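Long-range contact in prophage lambdalm01, antigen B (PDB 4ACV), which is a prophage-encoded protein of a putative tail termination family, probably acting at the end of the phage tail tube: residues L10-T15 with F85-G90. Sequence-based numbering, arbitrary orientation.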
loop_
_atom_site.group_PDB
_atom_site.type_symbol
_atom_site.label_atom_id
_atom_site.label_comp_id
_atom_site.label_asym_id
_atom_site.label_seq_id
_atom_site.Cartn_x
_atom_site.Cartn_y
_atom_site.Cartn_z
ATOM N N LEU B 10 -14.788 -17.357 -15.136
ATOM C CA LEU B 10 -13.665 -18.232 -15.460
ATOM C C LEU B 10 -14.036 -19.257 -16.534
ATOM O O LEU B 10 -13.373 -19.355 -17.574
ATOM C CB LEU B 10 -13.151 -18.958 -14.217
ATOM C CG LEU B 10 -12.305 -18.128 -13.246
ATOM C CD1 LEU B 10 -11.816 -18.980 -12.078
ATOM C CD2 LEU B 10 -11.131 -17.460 -13.947
ATOM N N GLU B 11 -15.098 -20.016 -16.279
ATOM C CA GLU B 11 -15.543 -21.026 -17.222
ATOM C C GLU B 11 -15.902 -20.457 -18.591
ATOM O O GLU B 11 -15.572 -21.052 -19.618
ATOM C CB GLU B 11 -16.712 -21.834 -16.655
ATOM C CG GLU B 11 -16.268 -23.099 -15.940
ATOM C CD GLU B 11 -15.339 -23.963 -16.791
ATOM O OE1 GLU B 11 -15.352 -23.835 -18.040
ATOM O OE2 GLU B 11 -14.587 -24.772 -16.207
ATOM N N ALA B 12 -16.587 -19.318 -18.606
ATOM C CA ALA B 12 -16.991 -18.707 -19.867
ATOM C C ALA B 12 -15.755 -18.447 -20.731
ATOM O O ALA B 12 -15.749 -18.749 -21.910
ATOM C CB ALA B 12 -17.787 -17.402 -19.629
ATOM N N VAL B 13 -14.706 -17.908 -20.116
ATOM C CA VAL B 13 -13.471 -17.575 -20.817
ATOM C C VAL B 13 -12.695 -18.822 -21.251
ATOM O O VAL B 13 -12.243 -18.907 -22.390
ATOM C CB VAL B 13 -12.566 -16.659 -19.951
ATOM C CG1 VAL B 13 -11.280 -16.277 -20.705
ATOM C CG2 VAL B 13 -13.331 -15.427 -19.528
ATOM N N ARG B 14 -12.544 -19.781 -20.346
ATOM C CA ARG B 14 -11.850 -21.023 -20.662
ATOM C C ARG B 14 -12.534 -21.736 -21.836
ATOM O O ARG B 14 -11.885 -22.213 -22.764
ATOM C CB ARG B 14 -11.745 -21.929 -19.572
ATOM C CG ARG B 14 -11.647 -23.740 -19.565
ATOM C CD ARG B 14 -11.456 -24.580 -18.324
ATOM N NE ARG B 14 -10.339 -25.493 -18.500
ATOM C CZ ARG B 14 -10.465 -26.752 -18.904
ATOM N NH1 ARG B 14 -11.670 -27.256 -19.145
ATOM N NH2 ARG B 14 -9.384 -27.509 -19.055
ATOM N N THR B 15 -13.858 -21.788 -21.788
ATOM C CA THR B 15 -14.636 -22.505 -22.783
ATOM C C THR B 15 -14.483 -21.882 -24.158
ATOM O O THR B 15 -14.418 -22.581 -25.163
ATOM C CB THR B 15 -16.126 -22.571 -22.382
ATOM O OG1 THR B 15 -16.263 -23.426 -21.243
ATOM C CG2 THR B 15 -16.979 -23.117 -23.524
ATOM N N PHE B 85 -16.922 -13.437 -24.931
ATOM C CA PHE B 85 -17.268 -14.806 -24.584
ATOM C C PHE B 85 -18.733 -14.805 -24.168
ATOM O O PHE B 85 -19.213 -13.817 -23.620
ATOM C CB PHE B 85 -16.371 -15.312 -23.448
ATOM C CG PHE B 85 -16.074 -14.271 -22.394
ATOM C CD1 PHE B 85 -14.995 -13.397 -22.541
ATOM C CD2 PHE B 85 -16.869 -14.160 -21.258
ATOM C CE1 PHE B 85 -14.708 -12.442 -21.569
ATOM C CE2 PHE B 85 -16.593 -13.198 -20.287
ATOM C CZ PHE B 85 -15.512 -12.339 -20.441
ATOM N N ILE B 86 -19.451 -15.889 -24.454
ATOM C CA ILE B 86 -20.880 -15.951 -24.145
ATOM C C ILE B 86 -21.130 -16.150 -22.648
ATOM O O ILE B 86 -20.368 -16.835 -21.965
ATOM C CB ILE B 86 -21.625 -17.043 -24.960
ATOM C CG1 ILE B 86 -20.949 -18.407 -24.796
ATOM C CG2 ILE B 86 -21.706 -16.657 -26.439
ATOM C CD1 ILE B 86 -21.287 -19.140 -23.509
ATOM N N LEU B 87 -22.200 -15.535 -22.157
ATOM C CA LEU B 87 -22.602 -15.637 -20.757
ATOM C C LEU B 87 -24.037 -16.141 -20.670
ATOM O O LEU B 87 -24.777 -16.083 -21.651
ATOM C CB LEU B 87 -22.502 -14.267 -20.077
ATOM C CG LEU B 87 -21.098 -13.684 -19.948
ATOM C CD1 LEU B 87 -21.147 -12.224 -19.491
ATOM C CD2 LEU B 87 -20.247 -14.536 -19.005
ATOM N N PRO B 88 -24.438 -16.633 -19.491
ATOM C CA PRO B 88 -25.809 -17.116 -19.277
ATOM C C PRO B 88 -26.840 -16.037 -19.577
ATOM O O PRO B 88 -26.561 -14.847 -19.405
ATOM C CB PRO B 88 -25.830 -17.451 -17.781
ATOM C CG PRO B 88 -24.403 -17.731 -17.439
ATOM C CD PRO B 88 -23.599 -16.807 -18.292
ATOM N N GLU B 89 -28.020 -16.457 -20.019
ATOM C CA GLU B 89 -29.118 -15.538 -20.282
ATOM C C GLU B 89 -29.256 -14.527 -19.146
ATOM O O GLU B 89 -29.143 -14.877 -17.967
ATOM C CB GLU B 89 -30.429 -16.311 -20.459
ATOM C CG GLU B 89 -30.365 -17.438 -21.472
ATOM C CD GLU B 89 -30.271 -16.943 -22.911
ATOM O OE1 GLU B 89 -30.670 -15.786 -23.173
ATOM O OE2 GLU B 89 -29.795 -17.711 -23.781
ATOM N N GLY B 90 -29.500 -13.273 -19.504
ATOM C CA GLY B 90 -29.649 -12.226 -18.511
ATOM C C GLY B 90 -28.397 -11.400 -18.274
ATOM O O GLY B 90 -28.486 -10.278 -17.781
#
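E11 O is gripped twice in the turn of helix whose A12 and V13 pack against F85: T15 N gives the regular helical i to i+4 bond, and T15 OG1 adds a second from the side chain. In this alpha+beta fold, helix 6-19 packs beside a curled antiparallel sheet, and 85-90 belongs to the loop joining helix 71-82 to strand 92-99. The two donors reach E11 O from opposite faces of the carbonyl plane; the hydroxyl bond, 3.0 Å from T15 OG1 to E11 O, comes from 37° out of that plane. Threonine suits this exposed position because its hydroxyl, with chi1 -69°, turns back to the carbonyl one helical turn earlier. No hydrogen bond joins the two segments; their contact is mainly apolar, through A12, V13 and F85. V13 CG2 sits over the centre of the F85 ring, 3.8 Å from the centroid and only 6° off the normal, a CH-pi contact. With CG1 anti to the backbone N, the beta-branched valine sends its other methyl, CG2, over the phenyl face, while its side chain also touches I40. F85 is buried and also touches L93 of strand 92-99 and V119 of strand 110-122, so a large flat apolar side chain suits the place between helix and sheet. A12 is small enough to let the loop backbone come close: its CB lies 3.5 Å from I86 O. The same methyl meets the ring obliquely, 3.7 Å from F85 CD2, and A12 CB lies 3.8 Å from L87 CD2.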